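Local coordinates for protein (GYP1P) (Saccharomyces cerevisiae, PDB 1FKM) that accelerates GTP hydrolysis by Ypt/Rab GTPases such as Ypt1 and Ypt7 through its TBC-type GAP domain, which supplies an arginine finger and a glutamine finger in trans, at residues N238-R243 / R252-Y257; M242-M247 / Q356-K361; K73-D78 / L117-I122. All coordinates share one frame; numbering follows the deposited sequence.

Contact 1: residues N238-R243 / R252-Y257; sequences NCLLMR and RMWDTY
Leu240, Leu241 and Met242 reach Met253, Trp254 and Tyr257 from a tight turn, with the CA atoms of Leu240 and Trp254 9.8 Å apart, so side chains alone bridge the two backbones. Helix 230-238 ends here in a Schellman motif: Leu240, at positive phi, is its C-prime residue, and the chain reverses through a type I' turn from Cys239 to Met242. That reversal sends the side chains of Leu240 and Leu241 toward helix 247-261. Trp254 extends its indole to meet the turn, and two groups approach the same atom of it obliquely. Leu240 CD1 lies 4.4 Å from Trp254 CZ2, and Met242 SE (a selenomethionine) comes to 4.3 Å of Trp254 CZ2. The second approach is a Met-aromatic contact: Met242 SE is 5.4 Å from the centroid of the six-membered ring of Trp254 and 55° off its normal. From the residue just before Trp254, Met253, also a selenomethionine, offers its terminal CE to Leu241 CD1 at 4.2 Å, the two side chains crossing at about a right angle. Met253 runs extended through chi2 and bends only at chi3 (61°), which swings CE round to the leucine. Leu241 CD1 also packs against Tyr257 OH, whose hydrogen bond goes to His328. No hydrogen bond joins the two segments, and every residue that touches is buried. The contact sits near the middle of the chain, which has no strands: helix 133-145 packs on Leu240 and Met242, helix 324-338 on Leu241 and Tyr257, and helix 365-382 on Met253 and Tyr257.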
loop_
_atom_site.group_PDB
_atom_site.type_symbol
_atom_site.label_atom_id
_atom_site.label_comp_id
_atom_site.label_asym_id
_atom_site.label_seq_id
_atom_site.Cartn_x
_atom_site.Cartn_y
_atom_site.Cartn_z
ATOM N N ASN A 238 -1.347 -6.345 8.936
ATOM C CA ASN A 238 0.028 -5.862 8.907
ATOM C C ASN A 238 0.507 -5.400 7.529
ATOM O O ASN A 238 1.232 -4.412 7.424
ATOM C CB ASN A 238 0.966 -6.951 9.447
ATOM C CG ASN A 238 2.330 -6.409 9.839
ATOM O OD1 ASN A 238 2.428 -5.424 10.572
ATOM N ND2 ASN A 238 3.389 -7.057 9.366
ATOM N N CYS A 239 0.092 -6.102 6.477
ATOM C CA CYS A 239 0.513 -5.749 5.118
ATOM C C CYS A 239 -0.643 -5.244 4.252
ATOM O O CYS A 239 -0.538 -5.216 3.030
ATOM C CB CYS A 239 1.157 -6.970 4.447
ATOM S SG CYS A 239 2.387 -7.822 5.467
ATOM N N LEU A 240 -1.736 -4.838 4.891
ATOM C CA LEU A 240 -2.912 -4.350 4.178
ATOM C C LEU A 240 -3.340 -5.274 3.026
ATOM O O LEU A 240 -3.557 -4.821 1.897
ATOM C CB LEU A 240 -2.669 -2.930 3.647
ATOM C CG LEU A 240 -2.472 -1.813 4.678
ATOM C CD1 LEU A 240 -2.275 -0.487 3.960
ATOM C CD2 LEU A 240 -3.681 -1.732 5.603
ATOM N N LEU A 241 -3.455 -6.567 3.325
ATOM C CA LEU A 241 -3.878 -7.579 2.350
ATOM C C LEU A 241 -2.957 -7.813 1.157
ATOM O O LEU A 241 -3.259 -8.633 0.286
ATOM C CB LEU A 241 -5.289 -7.258 1.836
ATOM C CG LEU A 241 -6.461 -7.594 2.765
ATOM C CD1 LEU A 241 -7.772 -7.097 2.165
ATOM C CD2 LEU A 241 -6.515 -9.097 2.976
HETATM N N MSE A 242 -1.824 -7.122 1.117
HETATM C CA MSE A 242 -0.902 -7.288 -0.002
HETATM C C MSE A 242 -0.421 -8.710 -0.238
HETATM O O MSE A 242 -0.205 -9.117 -1.378
HETATM C CB MSE A 242 0.320 -6.401 0.184
HETATM C CG MSE A 242 0.089 -4.947 -0.087
HETATM SE SE MSE A 242 1.801 -4.082 0.015
HETATM C CE MSE A 242 2.678 -5.022 -1.436
ATOM N N ARG A 243 -0.246 -9.466 0.837
ATOM C CA ARG A 243 0.240 -10.831 0.718
ATOM C C ARG A 243 -0.852 -11.811 0.305
ATOM O O ARG A 243 -0.601 -13.010 0.199
ATOM C CB ARG A 243 0.860 -11.269 2.046
ATOM C CG ARG A 243 1.933 -10.316 2.551
ATOM C CD ARG A 243 3.210 -10.433 1.742
ATOM N NE ARG A 243 3.963 -11.626 2.116
ATOM C CZ ARG A 243 4.536 -11.802 3.302
ATOM N NH1 ARG A 243 4.447 -10.859 4.230
ATOM N NH2 ARG A 243 5.193 -12.923 3.566
ATOM N N ARG A 252 -4.556 -1.704 -8.009
ATOM C CA ARG A 252 -5.919 -1.268 -8.287
ATOM C C ARG A 252 -6.677 -0.981 -6.996
ATOM O O ARG A 252 -7.414 -0.001 -6.906
ATOM C CB ARG A 252 -6.659 -2.327 -9.109
ATOM C CG ARG A 252 -8.149 -2.056 -9.265
ATOM C CD ARG A 252 -8.448 -0.744 -9.985
ATOM N NE ARG A 252 -9.892 -0.523 -10.033
ATOM C CZ ARG A 252 -10.611 -0.061 -9.017
ATOM N NH1 ARG A 252 -10.021 0.252 -7.868
ATOM N NH2 ARG A 252 -11.927 0.048 -9.132
HETATM N N MSE A 253 -6.497 -1.834 -5.998
HETATM C CA MSE A 253 -7.153 -1.640 -4.704
HETATM C C MSE A 253 -6.747 -0.308 -4.090
HETATM O O MSE A 253 -7.575 0.404 -3.507
HETATM C CB MSE A 253 -6.749 -2.737 -3.720
HETATM C CG MSE A 253 -7.268 -4.112 -4.034
HETATM SE SE MSE A 253 -6.609 -5.363 -2.716
HETATM C CE MSE A 253 -7.400 -4.564 -1.143
ATOM N N TRP A 254 -5.463 0.017 -4.197
ATOM C CA TRP A 254 -4.974 1.272 -3.631
ATOM C C TRP A 254 -5.586 2.524 -4.257
ATOM O O TRP A 254 -5.656 3.561 -3.598
ATOM C CB TRP A 254 -3.440 1.308 -3.672
ATOM C CG TRP A 254 -2.841 0.488 -2.550
ATOM C CD1 TRP A 254 -3.344 -0.674 -2.028
ATOM C CD2 TRP A 254 -1.634 0.759 -1.823
ATOM N NE1 TRP A 254 -2.529 -1.140 -1.025
ATOM C CE2 TRP A 254 -1.471 -0.282 -0.879
ATOM C CE3 TRP A 254 -0.674 1.779 -1.878
ATOM C CZ2 TRP A 254 -0.385 -0.332 0.006
ATOM C CZ3 TRP A 254 0.408 1.728 -0.996
ATOM C CH2 TRP A 254 0.538 0.679 -0.069
ATOM N N ASP A 255 -6.035 2.444 -5.508
ATOM C CA ASP A 255 -6.681 3.606 -6.134
ATOM C C ASP A 255 -7.878 3.952 -5.248
ATOM O O ASP A 255 -8.146 5.122 -4.949
ATOM C CB ASP A 255 -7.250 3.295 -7.529
ATOM C CG ASP A 255 -6.194 2.982 -8.569
ATOM O OD1 ASP A 255 -5.009 3.332 -8.390
ATOM O OD2 ASP A 255 -6.577 2.384 -9.601
ATOM N N THR A 256 -8.607 2.915 -4.850
ATOM C CA THR A 256 -9.791 3.087 -4.023
ATOM C C THR A 256 -9.459 3.423 -2.576
ATOM O O THR A 256 -10.110 4.282 -1.978
ATOM C CB THR A 256 -10.696 1.837 -4.079
ATOM O OG1 THR A 256 -11.107 1.618 -5.433
ATOM C CG2 THR A 256 -11.946 2.030 -3.206
ATOM N N TYR A 257 -8.457 2.755 -2.004
ATOM C CA TYR A 257 -8.073 3.063 -0.635
ATOM C C TYR A 257 -7.665 4.531 -0.519
ATOM O O TYR A 257 -8.087 5.222 0.403
ATOM C CB TYR A 257 -6.907 2.184 -0.184
ATOM C CG TYR A 257 -7.326 0.871 0.433
ATOM C CD1 TYR A 257 -8.169 -0.009 -0.245
ATOM C CD2 TYR A 257 -6.845 0.488 1.686
ATOM C CE1 TYR A 257 -8.518 -1.243 0.311
ATOM C CE2 TYR A 257 -7.186 -0.738 2.248
ATOM C CZ TYR A 257 -8.018 -1.599 1.556
ATOM O OH TYR A 257 -8.326 -2.824 2.103
#

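Contact 2: residues M242-M247 / Q356-K361; sequences MREFQM and QNPPTK
Thr360 hydrogen-bonds through OG1 to the carbonyl O of Glu244, joining two interhelical loops of the all-helical GAP domain: the one that ends in the N-cap residue Gln246 of helix 247-261, and the one between helices 348-355 and 365-382. The bond is short, 2.6 Å from Thr360 OG1 to Glu244 O, and the hydroxyl stands 18° out of the carbonyl plane with a C=O...O angle of 145°. At chi1 61° Thr360 holds OG1 between its own backbone N and carbonyl carbon, which leaves CG2 turned to Phe245, where it meets CE1 at 3.7 Å, obliquely to the ring. With an alanine in place of Thr360, Glu244 O and the water held by Gln246 NE2 would probably both lose their hydroxyl partner, and a gap would open beside the Phe245 ring. Next to this pair, the Glu244 chain bends at chi2, laying OE1 3.6 Å from Pro358 CD; OE2 forms a salt bridge with Arg235 of helix 230-238. Arg235 also donates to Gln356 O, so one arginine ties into both loops. Phe335 and Trp363 meet the Phe245 ring from outside the two segments. Water fills in where the backbones stand apart. One molecule donates to both Arg243 O and Gln356 O, while a second accepts from Gln246 N, donates to Thr360 O and lies at the edge of the Phe245 ring, in its plane. The third accepts from Gln246 NE2 at 2.9 Å and donates to Thr360 OG1 at 2.8 Å, so the hydroxyl that gives its proton to Glu244 O also receives one.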
loop_
_atom_site.group_PDB
_atom_site.type_symbol
_atom_site.label_atom_id
_atom_site.label_comp_id
_atom_site.label_asym_id
_atom_site.label_seq_id
_atom_site.Cartn_x
_atom_site.Cartn_y
_atom_site.Cartn_z
HETATM N N MSE A 242 -1.824 -7.122 1.117
HETATM C CA MSE A 242 -0.902 -7.288 -0.002
HETATM C C MSE A 242 -0.421 -8.710 -0.238
HETATM O O MSE A 242 -0.205 -9.117 -1.378
HETATM C CB MSE A 242 0.320 -6.401 0.184
HETATM C CG MSE A 242 0.089 -4.947 -0.087
HETATM SE SE MSE A 242 1.801 -4.082 0.015
HETATM C CE MSE A 242 2.678 -5.022 -1.436
ATOM N N ARG A 243 -0.246 -9.466 0.837
ATOM C CA ARG A 243 0.240 -10.831 0.718
ATOM C C ARG A 243 -0.852 -11.811 0.305
ATOM O O ARG A 243 -0.601 -13.010 0.199
ATOM C CB ARG A 243 0.860 -11.269 2.046
ATOM C CG ARG A 243 1.933 -10.316 2.551
ATOM C CD ARG A 243 3.210 -10.433 1.742
ATOM N NE ARG A 243 3.963 -11.626 2.116
ATOM C CZ ARG A 243 4.536 -11.802 3.302
ATOM N NH1 ARG A 243 4.447 -10.859 4.230
ATOM N NH2 ARG A 243 5.193 -12.923 3.566
ATOM N N GLU A 244 -2.053 -11.295 0.056
ATOM C CA GLU A 244 -3.181 -12.138 -0.329
ATOM C C GLU A 244 -3.616 -11.929 -1.778
ATOM O O GLU A 244 -4.545 -12.588 -2.245
ATOM C CB GLU A 244 -4.390 -11.858 0.570
ATOM C CG GLU A 244 -4.063 -11.571 2.027
ATOM C CD GLU A 244 -3.184 -12.629 2.642
ATOM O OE1 GLU A 244 -3.487 -13.825 2.463
ATOM O OE2 GLU A 244 -2.195 -12.265 3.310
ATOM N N PHE A 245 -2.961 -11.005 -2.476
ATOM C CA PHE A 245 -3.311 -10.701 -3.863
ATOM C C PHE A 245 -2.082 -10.493 -4.735
ATOM O O PHE A 245 -0.974 -10.320 -4.228
ATOM C CB PHE A 245 -4.141 -9.410 -3.943
ATOM C CG PHE A 245 -5.453 -9.468 -3.221
ATOM C CD1 PHE A 245 -6.535 -10.143 -3.777
ATOM C CD2 PHE A 245 -5.621 -8.818 -2.007
ATOM C CE1 PHE A 245 -7.775 -10.170 -3.131
ATOM C CE2 PHE A 245 -6.852 -8.835 -1.354
ATOM C CZ PHE A 245 -7.933 -9.514 -1.920
ATOM N N GLN A 246 -2.295 -10.505 -6.050
ATOM C CA GLN A 246 -1.226 -10.259 -7.009
ATOM C C GLN A 246 -0.996 -8.745 -6.965
ATOM O O GLN A 246 -1.920 -7.994 -6.664
ATOM C CB GLN A 246 -1.668 -10.660 -8.420
ATOM C CG GLN A 246 -1.948 -12.147 -8.590
ATOM C CD GLN A 246 -0.735 -12.994 -8.276
ATOM O OE1 GLN A 246 0.335 -12.802 -8.854
ATOM N NE2 GLN A 246 -0.892 -13.935 -7.352
HETATM N N MSE A 247 0.218 -8.295 -7.269
HETATM C CA MSE A 247 0.513 -6.859 -7.238
HETATM C C MSE A 247 -0.416 -6.002 -8.093
HETATM O O MSE A 247 -0.752 -4.887 -7.712
HETATM C CB MSE A 247 1.964 -6.597 -7.650
HETATM C CG MSE A 247 2.853 -6.228 -6.480
HETATM SE SE MSE A 247 2.452 -4.478 -5.722
HETATM C CE MSE A 247 4.266 -3.808 -5.627
ATOM N N GLN A 356 -4.324 -18.256 4.249
ATOM C CA GLN A 356 -2.985 -17.705 4.071
ATOM C C GLN A 356 -2.580 -17.909 2.614
ATOM O O GLN A 356 -1.493 -17.516 2.197
ATOM C CB GLN A 356 -1.972 -18.397 4.992
ATOM C CG GLN A 356 -2.298 -18.281 6.475
ATOM C CD GLN A 356 -1.235 -18.911 7.359
ATOM O OE1 GLN A 356 -0.695 -19.969 7.038
ATOM N NE2 GLN A 356 -0.939 -18.270 8.482
ATOM N N ASN A 357 -3.467 -18.531 1.842
ATOM C CA ASN A 357 -3.219 -18.782 0.426
ATOM C C ASN A 357 -4.536 -18.754 -0.354
ATOM O O ASN A 357 -4.867 -19.706 -1.059
ATOM C CB ASN A 357 -2.541 -20.142 0.247
ATOM C CG ASN A 357 -1.206 -20.225 0.960
ATOM O OD1 ASN A 357 -0.251 -19.541 0.592
ATOM N ND2 ASN A 357 -1.136 -21.062 1.991
ATOM N N PRO A 358 -5.300 -17.654 -0.237
ATOM C CA PRO A 358 -6.587 -17.494 -0.926
ATOM C C PRO A 358 -6.447 -17.618 -2.442
ATOM O O PRO A 358 -5.451 -17.182 -3.012
ATOM C CB PRO A 358 -7.030 -16.089 -0.520
ATOM C CG PRO A 358 -6.317 -15.847 0.768
ATOM C CD PRO A 358 -4.963 -16.433 0.512
ATOM N N PRO A 359 -7.451 -18.207 -3.111
ATOM C CA PRO A 359 -7.444 -18.387 -4.568
ATOM C C PRO A 359 -7.809 -17.094 -5.296
ATOM O O PRO A 359 -8.873 -16.989 -5.907
ATOM C CB PRO A 359 -8.482 -19.484 -4.775
ATOM C CG PRO A 359 -9.494 -19.157 -3.709
ATOM C CD PRO A 359 -8.628 -18.860 -2.506
ATOM N N THR A 360 -6.913 -16.113 -5.232
ATOM C CA THR A 360 -7.136 -14.807 -5.851
ATOM C C THR A 360 -6.209 -14.568 -7.040
ATOM O O THR A 360 -6.170 -13.468 -7.597
ATOM C CB THR A 360 -6.878 -13.688 -4.838
ATOM O OG1 THR A 360 -5.509 -13.753 -4.414
ATOM C CG2 THR A 360 -7.787 -13.848 -3.625
ATOM N N LYS A 361 -5.465 -15.602 -7.413
ATOM C CA LYS A 361 -4.512 -15.523 -8.512
ATOM C C LYS A 361 -5.093 -14.969 -9.810
ATOM O O LYS A 361 -4.454 -14.160 -10.488
ATOM C CB LYS A 361 -3.918 -16.909 -8.765
ATOM C CG LYS A 361 -2.804 -16.943 -9.793
ATOM C CD LYS A 361 -2.116 -18.304 -9.817
ATOM C CE LYS A 361 -1.329 -18.570 -8.532
ATOM N NZ LYS A 361 -2.180 -18.647 -7.309
HETATM O O HOH W 1 -1.634 -15.434 -0.087
HETATM O O HOH W 2 -5.033 -10.935 -7.037
HETATM O O HOH W 3 -2.965 -14.353 -5.392
#

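Contact 3: residues K73-D78 / L117-I122; sequences KHTFSD and LYLWAI
Tyr118 meets Thr75 and Phe76 where the turn that follows helix 57-74 packs against helix 107-123, two helices of the all-helical TBC domain. The side chain leaves CB with CG anti to the backbone N (chi1 178°), which carries the ring out from helix 107-123 toward the turn after Lys73 and His74. Beyond CG, Tyr118 CD2 is 4.2 Å from Phe76 CE1. The next atom, Tyr118 CE2, does most of the touching: it approaches Phe76 CE1 to 3.9 Å and Thr75 OG1 to 3.3 Å. The Phe76 and Tyr118 planes lie only 5° apart, but the rings have slid past one another, with centroids 5.9 Å apart, so they barely overlap. The side chains of Thr75 and Tyr118 also slide past each other in opposite directions, and Tyr118 OH ends 3.6 Å from both Thr75 O and Thr75 OG1; Thr75 O lies at the ring edge, in plane. Ile122, one turn further along the same helix, places CG1 over one face of the tyrosine, toward its rim, and Trp87 meets the ring edge-to-face. Thr75 also touches Leu119, Thr75 CG2 to Leu119 CD1 at 4.4 Å. No hydrogen bond crosses between the segments. Thr75 OG1 is left buried with no hydrogen-bonding partner in the model, and Ile122 CG1 lies 3.9 Å from it.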
loop_
_atom_site.group_PDB
_atom_site.type_symbol
_atom_site.label_atom_id
_atom_site.label_comp_id
_atom_site.label_asym_id
_atom_site.label_seq_id
_atom_site.Cartn_x
_atom_site.Cartn_y
_atom_site.Cartn_z
ATOM N N LYS A 73 21.888 12.197 4.085
ATOM C CA LYS A 73 23.290 12.576 4.221
ATOM C C LYS A 73 23.623 12.760 5.699
ATOM O O LYS A 73 24.676 12.332 6.171
ATOM C CB LYS A 73 23.551 13.881 3.469
ATOM C CG LYS A 73 25.002 14.323 3.463
ATOM C CD LYS A 73 25.148 15.720 2.878
ATOM C CE LYS A 73 24.595 15.798 1.463
ATOM N NZ LYS A 73 24.690 17.181 0.914
ATOM N N HIS A 74 22.706 13.394 6.422
ATOM C CA HIS A 74 22.876 13.647 7.846
ATOM C C HIS A 74 22.849 12.354 8.657
ATOM O O HIS A 74 23.575 12.216 9.639
ATOM C CB HIS A 74 21.770 14.587 8.337
ATOM C CG HIS A 74 21.849 14.912 9.796
ATOM N ND1 HIS A 74 22.895 15.622 10.347
ATOM C CD2 HIS A 74 21.005 14.634 10.817
ATOM C CE1 HIS A 74 22.691 15.767 11.645
ATOM N NE2 HIS A 74 21.551 15.177 11.956
ATOM N N THR A 75 22.017 11.405 8.242
ATOM C CA THR A 75 21.898 10.137 8.954
ATOM C C THR A 75 22.998 9.127 8.619
ATOM O O THR A 75 22.967 7.991 9.098
ATOM C CB THR A 75 20.522 9.479 8.689
ATOM O OG1 THR A 75 20.395 8.297 9.486
ATOM C CG2 THR A 75 20.381 9.106 7.223
ATOM N N PHE A 76 23.964 9.534 7.800
ATOM C CA PHE A 76 25.066 8.647 7.430
ATOM C C PHE A 76 26.396 9.090 8.027
ATOM O O PHE A 76 26.816 10.235 7.854
ATOM C CB PHE A 76 25.209 8.548 5.907
ATOM C CG PHE A 76 24.195 7.649 5.257
ATOM C CD1 PHE A 76 23.877 6.416 5.819
ATOM C CD2 PHE A 76 23.577 8.021 4.069
ATOM C CE1 PHE A 76 22.959 5.569 5.207
ATOM C CE2 PHE A 76 22.657 7.180 3.448
ATOM C CZ PHE A 76 22.348 5.951 4.019
ATOM N N SER A 77 27.050 8.163 8.723
ATOM C CA SER A 77 28.340 8.405 9.365
ATOM C C SER A 77 28.475 9.821 9.917
ATOM O O SER A 77 29.501 10.478 9.730
ATOM C CB SER A 77 29.480 8.110 8.383
ATOM O OG SER A 77 29.334 8.845 7.179
ATOM N N ASP A 78 27.434 10.283 10.603
ATOM C CA ASP A 78 27.435 11.617 11.186
ATOM C C ASP A 78 27.227 11.545 12.697
ATOM O O ASP A 78 28.053 12.031 13.472
ATOM C CB ASP A 78 26.333 12.467 10.554
ATOM C CG ASP A 78 26.277 13.871 11.127
ATOM O OD1 ASP A 78 27.244 14.637 10.926
ATOM O OD2 ASP A 78 25.267 14.206 11.785
ATOM N N LEU A 117 13.559 2.816 3.647
ATOM C CA LEU A 117 13.121 2.224 4.900
ATOM C C LEU A 117 13.994 2.639 6.069
ATOM O O LEU A 117 13.502 2.825 7.182
ATOM C CB LEU A 117 13.102 0.700 4.790
ATOM C CG LEU A 117 12.095 0.164 3.767
ATOM C CD1 LEU A 117 12.205 -1.354 3.689
ATOM C CD2 LEU A 117 10.688 0.574 4.166
ATOM N N TYR A 118 15.289 2.787 5.812
ATOM C CA TYR A 118 16.215 3.183 6.864
ATOM C C TYR A 118 15.857 4.575 7.372
ATOM O O TYR A 118 15.775 4.801 8.582
ATOM C CB TYR A 118 17.651 3.178 6.336
ATOM C CG TYR A 118 18.673 3.628 7.353
ATOM C CD1 TYR A 118 18.925 2.874 8.500
ATOM C CD2 TYR A 118 19.379 4.818 7.175
ATOM C CE1 TYR A 118 19.860 3.295 9.451
ATOM C CE2 TYR A 118 20.314 5.251 8.118
ATOM C CZ TYR A 118 20.549 4.486 9.253
ATOM O OH TYR A 118 21.455 4.927 10.196
ATOM N N LEU A 119 15.642 5.508 6.447
ATOM C CA LEU A 119 15.303 6.874 6.834
ATOM C C LEU A 119 14.001 6.929 7.620
ATOM O O LEU A 119 13.898 7.649 8.616
ATOM C CB LEU A 119 15.204 7.780 5.603
ATOM C CG LEU A 119 14.920 9.254 5.932
ATOM C CD1 LEU A 119 16.009 9.796 6.861
ATOM C CD2 LEU A 119 14.852 10.066 4.648
ATOM N N TRP A 120 12.996 6.173 7.181
ATOM C CA TRP A 120 11.724 6.168 7.899
ATOM C C TRP A 120 11.928 5.592 9.299
ATOM O O TRP A 120 11.395 6.117 10.287
ATOM C CB TRP A 120 10.675 5.330 7.160
ATOM C CG TRP A 120 9.325 5.382 7.834
ATOM C CD1 TRP A 120 8.321 6.274 7.591
ATOM C CD2 TRP A 120 8.870 4.548 8.907
ATOM N NE1 TRP A 120 7.268 6.048 8.448
ATOM C CE2 TRP A 120 7.580 4.996 9.267
ATOM C CE3 TRP A 120 9.429 3.468 9.604
ATOM C CZ2 TRP A 120 6.839 4.402 10.294
ATOM C CZ3 TRP A 120 8.693 2.880 10.625
ATOM C CH2 TRP A 120 7.412 3.349 10.961
ATOM N N ALA A 121 12.695 4.508 9.389
ATOM C CA ALA A 121 12.945 3.864 10.678
ATOM C C ALA A 121 13.671 4.797 11.648
ATOM O O ALA A 121 13.349 4.846 12.836
ATOM C CB ALA A 121 13.751 2.587 10.474
ATOM N N ILE A 122 14.645 5.542 11.141
ATOM C CA ILE A 122 15.402 6.474 11.978
ATOM C C ILE A 122 14.504 7.610 12.461
ATOM O O ILE A 122 14.681 8.135 13.563
ATOM C CB ILE A 122 16.602 7.057 11.201
ATOM C CG1 ILE A 122 17.615 5.947 10.919
ATOM C CG2 ILE A 122 17.249 8.195 11.984
ATOM C CD1 ILE A 122 18.100 5.227 12.158
#

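In the fold
Contact 3 comes first along the chain, closing before the segment that starts contacts 1 and 2. Those two share Met242 and Arg243 in the loop between helices 230-238 and 247-261; with centres 11 Å apart, they touch where Met253 SE packs on Phe245 CD2 at 3.7 Å. This loop packs inward on helix 247-261 and outward on the loop before helix 365-382. Contact 3 joins the turn after helix 57-74 to helix 107-123, its centre about 33 Å from that of contact 2, across the chain's centre. Contact 1 is nearest the middle, the Met242 side chain about 12 Å from that of Gln131, the glutamine finger supplied to the GTPase; contacts 2 and 3 lie away from both fingers.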